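Local atomic coordinates of LEOA (Escherichia coli, PDB entry 4AUR), a protein that is a bacterial dynamin from enterotoxigenic strains and probably binds and hydrolyses GTP. Residues 551-554 against 555-559; 558-561 against 562-566; 286-289 against 290-294. All blocks are in the same frame, centred on the assembly; numbering follows the deposited sequence.

How the interactions relate
From the N terminus, interaction 3 (286-289 with 290-294) comes first, inside the long helix 275-343. Interaction 1 (551-554 with 555-559) and interaction 2 (558-561 with 562-566) follow much later, as consecutive turns of helix 547-567 that overlap at Leu558 and Ile559. Each joins adjoining stretches of one helix, so none closes a loop, and none nests in or crosses another. What ties them is packing between the two helices: Leu293 of interaction 3 touches Leu556 and Ser557 of interaction 1 and Gln560 of interaction 2, while Val286 meets Leu563. Helix 3-30 packs against interactions 1 and 2 as well.

Interaction 1 (551-554 against 555-559); sequences DNRQ and KLSLI
Gln554 O is gripped by two groups from the next turn of the helix. Leu558 N reaches it at 3.1 Å in a nearly straight hydrogen bond (N-H...O 176°), and Ser557 OG donates to the same Gln554 O at 2.7 Å. The serine hydroxyl gets there because its chi1 of 65° sets OG between its own backbone N and carbonyl carbon, turned back toward the preceding turn. Ser557 N belongs mainly to Arg553 O, and adds only a weak bond to Gln554 O. Leu558 also covers this carbonyl with carbon, its CG lying 3.3 Å from Gln554 O.

Arg553 comes over the same turn. Its CB points away from 555-559, but the bends at chi2 and chi3 bring the guanidinium back, so that Arg553 NH1 lies 3.8 Å from Ser557 CB. The edge of that flat group meets Gln554 OE1 in plane through a weak bond from NH2.

Elsewhere round the helix, Asn552 and Lys555 run side by side, with Asn552 OD1 3.7 Å from Lys555 CE. The side-chain ND2 of Asn552 is hydrogen-bonded to Ala548 O, one turn back. Leu556 N bonds to Asn552 O at 3.0 Å, and the leucine side chain packs inward on Met31, Leu418 and Leu293. The local motif is a serine inside a helix whose hydroxyl folds back onto the carbonyl three residues earlier, beside a leucine turned into the helical bundle.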
loop_
_atom_site.group_PDB
_atom_site.type_symbol
_atom_site.label_atom_id
_atom_site.label_comp_id
_atom_site.label_asym_id
_atom_site.label_seq_id
_atom_site.Cartn_x
_atom_site.Cartn_y
_atom_site.Cartn_z
ATOM N N ASP A 551 13.236 -10.404 -4.029
ATOM C CA ASP A 551 12.681 -11.578 -4.691
ATOM C C ASP A 551 11.185 -11.680 -4.415
ATOM O O ASP A 551 10.389 -11.984 -5.315
ATOM C CB ASP A 551 13.329 -12.882 -4.207
ATOM C CG ASP A 551 14.819 -13.007 -4.587
ATOM O OD1 ASP A 551 15.371 -12.095 -5.266
ATOM O OD2 ASP A 551 15.448 -14.026 -4.181
ATOM N N ASN A 552 10.801 -11.451 -3.171
ATOM C CA ASN A 552 9.421 -11.636 -2.751
ATOM C C ASN A 552 8.532 -10.528 -3.221
ATOM O O ASN A 552 7.403 -10.753 -3.640
ATOM C CB ASN A 552 9.322 -11.746 -1.221
ATOM C CG ASN A 552 9.448 -13.173 -0.738
ATOM O OD1 ASN A 552 8.520 -13.962 -0.867
ATOM N ND2 ASN A 552 10.608 -13.518 -0.206
ATOM N N ARG A 553 9.034 -9.315 -3.139
ATOM C CA ARG A 553 8.232 -8.179 -3.501
ATOM C C ARG A 553 7.883 -8.251 -4.977
ATOM O O ARG A 553 6.802 -7.844 -5.382
ATOM C CB ARG A 553 8.980 -6.923 -3.196
ATOM C CG ARG A 553 8.172 -5.673 -3.330
ATOM C CD ARG A 553 9.018 -4.615 -4.000
ATOM N NE ARG A 553 9.086 -4.839 -5.439
ATOM C CZ ARG A 553 8.123 -4.487 -6.282
ATOM N NH1 ARG A 553 7.030 -3.916 -5.829
ATOM N NH2 ARG A 553 8.236 -4.708 -7.569
ATOM N N GLN A 554 8.792 -8.772 -5.787
ATOM C CA GLN A 554 8.533 -8.868 -7.201
ATOM C C GLN A 554 7.414 -9.831 -7.472
ATOM O O GLN A 554 6.466 -9.447 -8.145
ATOM C CB GLN A 554 9.754 -9.304 -7.977
ATOM C CG GLN A 554 10.628 -8.156 -8.403
ATOM C CD GLN A 554 10.036 -7.266 -9.468
ATOM O OE1 GLN A 554 10.443 -6.126 -9.597
ATOM N NE2 GLN A 554 9.105 -7.785 -10.252
ATOM N N LYS A 555 7.528 -11.066 -6.959
ATOM C CA LYS A 555 6.504 -12.090 -7.166
ATOM C C LYS A 555 5.189 -11.481 -6.742
ATOM O O LYS A 555 4.278 -11.430 -7.523
ATOM C CB LYS A 555 6.805 -13.423 -6.443
ATOM C CG LYS A 555 6.203 -13.592 -5.024
ATOM C CD LYS A 555 6.260 -15.048 -4.471
ATOM C CE LYS A 555 5.726 -15.188 -3.031
ATOM N NZ LYS A 555 5.236 -16.575 -2.713
ATOM N N LEU A 556 5.116 -10.941 -5.538
ATOM C CA LEU A 556 3.873 -10.371 -5.043
ATOM C C LEU A 556 3.302 -9.259 -5.920
ATOM O O LEU A 556 2.094 -9.111 -5.993
ATOM C CB LEU A 556 4.049 -9.847 -3.616
ATOM C CG LEU A 556 4.317 -10.875 -2.527
ATOM C CD1 LEU A 556 4.597 -10.165 -1.224
ATOM C CD2 LEU A 556 3.161 -11.814 -2.329
ATOM N N SER A 557 4.140 -8.457 -6.561
ATOM C CA SER A 557 3.618 -7.335 -7.308
ATOM C C SER A 557 2.977 -7.820 -8.608
ATOM O O SER A 557 1.895 -7.381 -8.975
ATOM C CB SER A 557 4.701 -6.306 -7.593
ATOM O OG SER A 557 5.670 -6.878 -8.450
ATOM N N LEU A 558 3.660 -8.724 -9.286
ATOM C CA LEU A 558 3.160 -9.376 -10.442
ATOM C C LEU A 558 1.839 -10.025 -10.114
ATOM O O LEU A 558 0.892 -9.968 -10.911
ATOM C CB LEU A 558 4.152 -10.447 -10.879
ATOM C CG LEU A 558 5.584 -10.034 -11.226
ATOM C CD1 LEU A 558 6.443 -11.243 -11.486
ATOM C CD2 LEU A 558 5.631 -9.149 -12.443
ATOM N N ILE A 559 1.787 -10.651 -8.947
ATOM C CA ILE A 559 0.570 -11.246 -8.450
ATOM C C ILE A 559 -0.559 -10.243 -8.176
ATOM O O ILE A 559 -1.697 -10.483 -8.582
ATOM C CB ILE A 559 0.816 -12.112 -7.203
ATOM C CG1 ILE A 559 1.700 -13.310 -7.565
ATOM C CG2 ILE A 559 -0.512 -12.651 -6.704
ATOM C CD1 ILE A 559 2.037 -14.175 -6.393
#

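Interaction 2 (558-561 against 562-566); sequences LIQT and QLAQL
Ile559 and Leu563, one turn apart, form the buried apolar part of this contact: Ile559 CG2 lies 4.2 Å from Leu563 CD1. Their backbones are joined too, Leu563 N giving its hydrogen to Ile559 O at 3.2 Å, in the carbonyl plane. In Leu563, CG stands anti to the carbonyl carbon (chi1 -74°) and therefore leans back along the helix, coming 3.7 Å from Ile559 O. Both side chains are buried, with Met27 of helix 3-30 against Leu563, Glu30 against Ile559, and Val286 of helix 275-343 also against Leu563.

Gln560 stands at the border of this packed region. Its CG is anti to the backbone N, and the bend at chi2 (-87°) turns the amide so that Gln560 NE2 comes 3.7 Å from Ala564 CB. That is a van der Waals touch, while the backbone of the same pair is firmly bonded, Ala564 N to Gln560 O at 2.8 Å. The carbon part of Gln560 also rests on Ser290 and Leu293.

The other side is looser and largely exposed. Thr561, Ala564 and Gln565 meet the turn before or after mainly through backbone, with Gln565 N bonded to Thr561 O at 3.2 Å. Thr561 OG1 is hydrogen-bonded to Ser557 O, one turn back. Of the Gln565 side chain, CB comes nearest the preceding turn, 3.7 Å from Thr561 O. Ile559 and Leu563 thus face the neighbouring helices, while the exposed side is mixed, with Leu558, Thr561, Ala564 and Gln565, on a helix packed roughly antiparallel to helix 275-343 in the helical bundle of a dynamin-like protein.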
loop_
_atom_site.group_PDB
_atom_site.type_symbol
_atom_site.label_atom_id
_atom_site.label_comp_id
_atom_site.label_asym_id
_atom_site.label_seq_id
_atom_site.Cartn_x
_atom_site.Cartn_y
_atom_site.Cartn_z
ATOM N N LEU A 558 3.660 -8.724 -9.286
ATOM C CA LEU A 558 3.160 -9.376 -10.442
ATOM C C LEU A 558 1.839 -10.025 -10.114
ATOM O O LEU A 558 0.892 -9.968 -10.911
ATOM C CB LEU A 558 4.152 -10.447 -10.879
ATOM C CG LEU A 558 5.584 -10.034 -11.226
ATOM C CD1 LEU A 558 6.443 -11.243 -11.486
ATOM C CD2 LEU A 558 5.631 -9.149 -12.443
ATOM N N ILE A 559 1.787 -10.651 -8.947
ATOM C CA ILE A 559 0.570 -11.246 -8.450
ATOM C C ILE A 559 -0.559 -10.243 -8.176
ATOM O O ILE A 559 -1.697 -10.483 -8.582
ATOM C CB ILE A 559 0.816 -12.112 -7.203
ATOM C CG1 ILE A 559 1.700 -13.310 -7.565
ATOM C CG2 ILE A 559 -0.512 -12.651 -6.704
ATOM C CD1 ILE A 559 2.037 -14.175 -6.393
ATOM N N GLN A 560 -0.260 -9.127 -7.515
ATOM C CA GLN A 560 -1.292 -8.150 -7.186
ATOM C C GLN A 560 -1.819 -7.390 -8.424
ATOM O O GLN A 560 -2.929 -6.836 -8.434
ATOM C CB GLN A 560 -0.747 -7.187 -6.159
ATOM C CG GLN A 560 -1.727 -6.133 -5.688
ATOM C CD GLN A 560 -1.739 -4.907 -6.560
ATOM O OE1 GLN A 560 -0.794 -4.647 -7.290
ATOM N NE2 GLN A 560 -2.798 -4.144 -6.482
ATOM N N THR A 561 -1.018 -7.336 -9.471
ATOM C CA THR A 561 -1.443 -6.657 -10.659
ATOM C C THR A 561 -2.650 -7.394 -11.194
ATOM O O THR A 561 -3.644 -6.778 -11.570
ATOM C CB THR A 561 -0.332 -6.664 -11.703
ATOM O OG1 THR A 561 0.789 -5.923 -11.205
ATOM C CG2 THR A 561 -0.820 -6.009 -13.002
ATOM N N GLN A 562 -2.550 -8.722 -11.203
ATOM C CA GLN A 562 -3.635 -9.604 -11.618
ATOM C C GLN A 562 -4.834 -9.514 -10.686
ATOM O O GLN A 562 -5.936 -9.461 -11.117
ATOM C CB GLN A 562 -3.115 -11.028 -11.659
ATOM C CG GLN A 562 -4.079 -12.059 -12.211
ATOM C CD GLN A 562 -4.362 -11.900 -13.694
ATOM O OE1 GLN A 562 -5.286 -12.521 -14.201
ATOM N NE2 GLN A 562 -3.572 -11.073 -14.396
ATOM N N LEU A 563 -4.604 -9.510 -9.386
ATOM C CA LEU A 563 -5.690 -9.361 -8.426
ATOM C C LEU A 563 -6.419 -8.054 -8.648
ATOM O O LEU A 563 -7.646 -8.018 -8.631
ATOM C CB LEU A 563 -5.173 -9.425 -6.984
ATOM C CG LEU A 563 -4.771 -10.819 -6.500
ATOM C CD1 LEU A 563 -3.969 -10.744 -5.201
ATOM C CD2 LEU A 563 -6.001 -11.707 -6.331
ATOM N N ALA A 564 -5.684 -6.974 -8.859
ATOM C CA ALA A 564 -6.344 -5.696 -9.025
ATOM C C ALA A 564 -7.272 -5.741 -10.248
ATOM O O ALA A 564 -8.388 -5.198 -10.234
ATOM C CB ALA A 564 -5.328 -4.579 -9.134
ATOM N N GLN A 565 -6.801 -6.406 -11.296
ATOM C CA GLN A 565 -7.586 -6.616 -12.480
ATOM C C GLN A 565 -8.857 -7.385 -12.182
ATOM O O GLN A 565 -9.936 -7.051 -12.689
ATOM C CB GLN A 565 -6.765 -7.348 -13.520
ATOM C CG GLN A 565 -7.547 -7.769 -14.740
ATOM C CD GLN A 565 -6.646 -8.197 -15.885
ATOM O OE1 GLN A 565 -6.781 -9.312 -16.419
ATOM N NE2 GLN A 565 -5.713 -7.315 -16.273
ATOM N N LEU A 566 -8.748 -8.419 -11.370
ATOM C CA LEU A 566 -9.889 -9.297 -11.141
ATOM C C LEU A 566 -10.937 -8.620 -10.293
ATOM O O LEU A 566 -12.098 -9.014 -10.271
ATOM C CB LEU A 566 -9.432 -10.592 -10.479
ATOM C CG LEU A 566 -8.568 -11.481 -11.385
ATOM C CD1 LEU A 566 -7.830 -12.520 -10.580
ATOM C CD2 LEU A 566 -9.401 -12.148 -12.460
#

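Interaction 3 (286-289 against 290-294); sequences VTLA and SRHLD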
loop_
_atom_site.group_PDB
_atom_site.type_symbol
_atom_site.label_atom_id
_atom_site.label_comp_id
_atom_site.label_asym_id
_atom_site.label_seq_id
_atom_site.Cartn_x
_atom_site.Cartn_y
_atom_site.Cartn_z
ATOM N N VAL A 286 -7.811 -9.858 -0.108
ATOM C CA VAL A 286 -7.140 -9.279 -1.247
ATOM C C VAL A 286 -6.957 -7.804 -1.007
ATOM O O VAL A 286 -5.943 -7.233 -1.350
ATOM C CB VAL A 286 -7.997 -9.425 -2.509
ATOM C CG1 VAL A 286 -7.342 -8.715 -3.685
ATOM C CG2 VAL A 286 -8.241 -10.886 -2.839
ATOM N N THR A 287 -8.003 -7.197 -0.471
ATOM C CA THR A 287 -8.039 -5.804 -0.126
ATOM C C THR A 287 -6.974 -5.549 0.898
ATOM O O THR A 287 -6.191 -4.616 0.763
ATOM C CB THR A 287 -9.417 -5.438 0.421
ATOM O OG1 THR A 287 -10.344 -5.412 -0.673
ATOM C CG2 THR A 287 -9.400 -4.067 1.116
ATOM N N LEU A 288 -6.920 -6.426 1.887
ATOM C CA LEU A 288 -5.877 -6.429 2.904
ATOM C C LEU A 288 -4.503 -6.711 2.304
ATOM O O LEU A 288 -3.511 -6.089 2.672
ATOM C CB LEU A 288 -6.197 -7.488 3.969
ATOM C CG LEU A 288 -5.393 -7.422 5.272
ATOM C CD1 LEU A 288 -5.782 -6.192 6.081
ATOM C CD2 LEU A 288 -5.581 -8.674 6.123
ATOM N N ALA A 289 -4.440 -7.663 1.388
ATOM C CA ALA A 289 -3.170 -8.021 0.815
ATOM C C ALA A 289 -2.530 -6.878 0.052
ATOM O O ALA A 289 -1.322 -6.733 0.143
ATOM C CB ALA A 289 -3.283 -9.262 -0.054
ATOM N N SER A 290 -3.296 -6.078 -0.706
ATOM C CA SER A 290 -2.660 -4.967 -1.458
ATOM C C SER A 290 -2.341 -3.759 -0.583
ATOM O O SER A 290 -1.434 -3.038 -0.865
ATOM C CB SER A 290 -3.437 -4.531 -2.728
ATOM O OG SER A 290 -4.839 -4.568 -2.582
ATOM N N ARG A 291 -3.090 -3.574 0.485
ATOM C CA ARG A 291 -2.886 -2.493 1.424
ATOM C C ARG A 291 -1.579 -2.673 2.172
ATOM O O ARG A 291 -0.984 -1.682 2.603
ATOM C CB ARG A 291 -4.056 -2.505 2.398
ATOM C CG ARG A 291 -4.084 -1.472 3.511
ATOM C CD ARG A 291 -5.449 -1.459 4.251
ATOM N NE ARG A 291 -5.497 -2.314 5.447
ATOM C CZ ARG A 291 -4.744 -2.144 6.546
ATOM N NH1 ARG A 291 -3.852 -1.146 6.624
ATOM N NH2 ARG A 291 -4.865 -2.976 7.583
ATOM N N HIS A 292 -1.124 -3.920 2.329
ATOM C CA HIS A 292 0.137 -4.226 3.000
ATOM C C HIS A 292 1.271 -4.528 2.035
ATOM O O HIS A 292 2.424 -4.527 2.450
ATOM C CB HIS A 292 -0.016 -5.447 3.875
ATOM C CG HIS A 292 -0.825 -5.204 5.096
ATOM N ND1 HIS A 292 -0.468 -4.281 6.047
ATOM C CD2 HIS A 292 -1.955 -5.790 5.545
ATOM C CE1 HIS A 292 -1.355 -4.297 7.023
ATOM N NE2 HIS A 292 -2.268 -5.204 6.740
ATOM N N LEU A 293 0.957 -4.839 0.777
ATOM C CA LEU A 293 1.966 -4.800 -0.283
ATOM C C LEU A 293 2.369 -3.330 -0.526
ATOM O O LEU A 293 3.497 -3.043 -0.920
ATOM C CB LEU A 293 1.456 -5.436 -1.577
ATOM C CG LEU A 293 2.447 -5.521 -2.747
ATOM C CD1 LEU A 293 3.781 -6.098 -2.282
ATOM C CD2 LEU A 293 1.961 -6.290 -3.974
ATOM N N ASP A 294 1.465 -2.383 -0.290
ATOM C CA ASP A 294 1.824 -1.000 -0.544
ATOM C C ASP A 294 2.842 -0.566 0.485
ATOM O O ASP A 294 3.807 0.132 0.168
ATOM C CB ASP A 294 0.627 -0.084 -0.503
ATOM C CG ASP A 294 0.928 1.257 -1.089
ATOM O OD1 ASP A 294 1.493 1.340 -2.201
ATOM O OD2 ASP A 294 0.602 2.247 -0.436
#
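His292 lies over the preceding turn of the helix and touches Leu288 almost from root to tip. Its CB sits 3.8 Å from Leu288 O, the carbonyl that also accepts a hydrogen bond from the His292 backbone N. His292 CG follows at 3.7 Å from Leu288 O. With CG anti to the carbonyl carbon (chi1 -72°), the ring is laid back along the helix, and CD2 comes 3.3 Å from that same Leu288 O, which approaches the ring obliquely. CD2 also meets Leu288 CG, and at the far end NE2 lies 3.7 Å from the methyl Leu288 CD1. The remaining ring nitrogen, ND1, turns to Glu295 OE1, with which it is hydrogen-bonded. Ala414 and Ser417 touch the His292 side chain from outside the helix.

Leu288 CD1 has a second neighbour. Arg291, bent at chi3, brings NH2 to 3.7 Å from Leu288 CD1, so the leucine tip touches both an imidazole and a guanidinium, crossing each side chain obliquely.

Further round the helix, Ser290 holds Val286 O twice. Its backbone N reaches Val286 O at 3.0 Å and its OG reaches the same oxygen at 3.1 Å, the two donors coming from opposite faces of the carbonyl plane. Ala289 O receives a hydrogen bond from Leu293 N. Ala289 also touches Met31, and Thr287 touches Met567 of helix 547-567.

Chemically, the contact mixes hydrocarbon with charge. The serine hydroxyl is satisfied inside its own helix. A carboxylate at His292 ND1 may favour a proton on that nitrogen and some positive character in the ring, whereas the guanidinium of Arg291, whose NH2 lies 3.5 Å from His292 NE2, would probably work against full protonation.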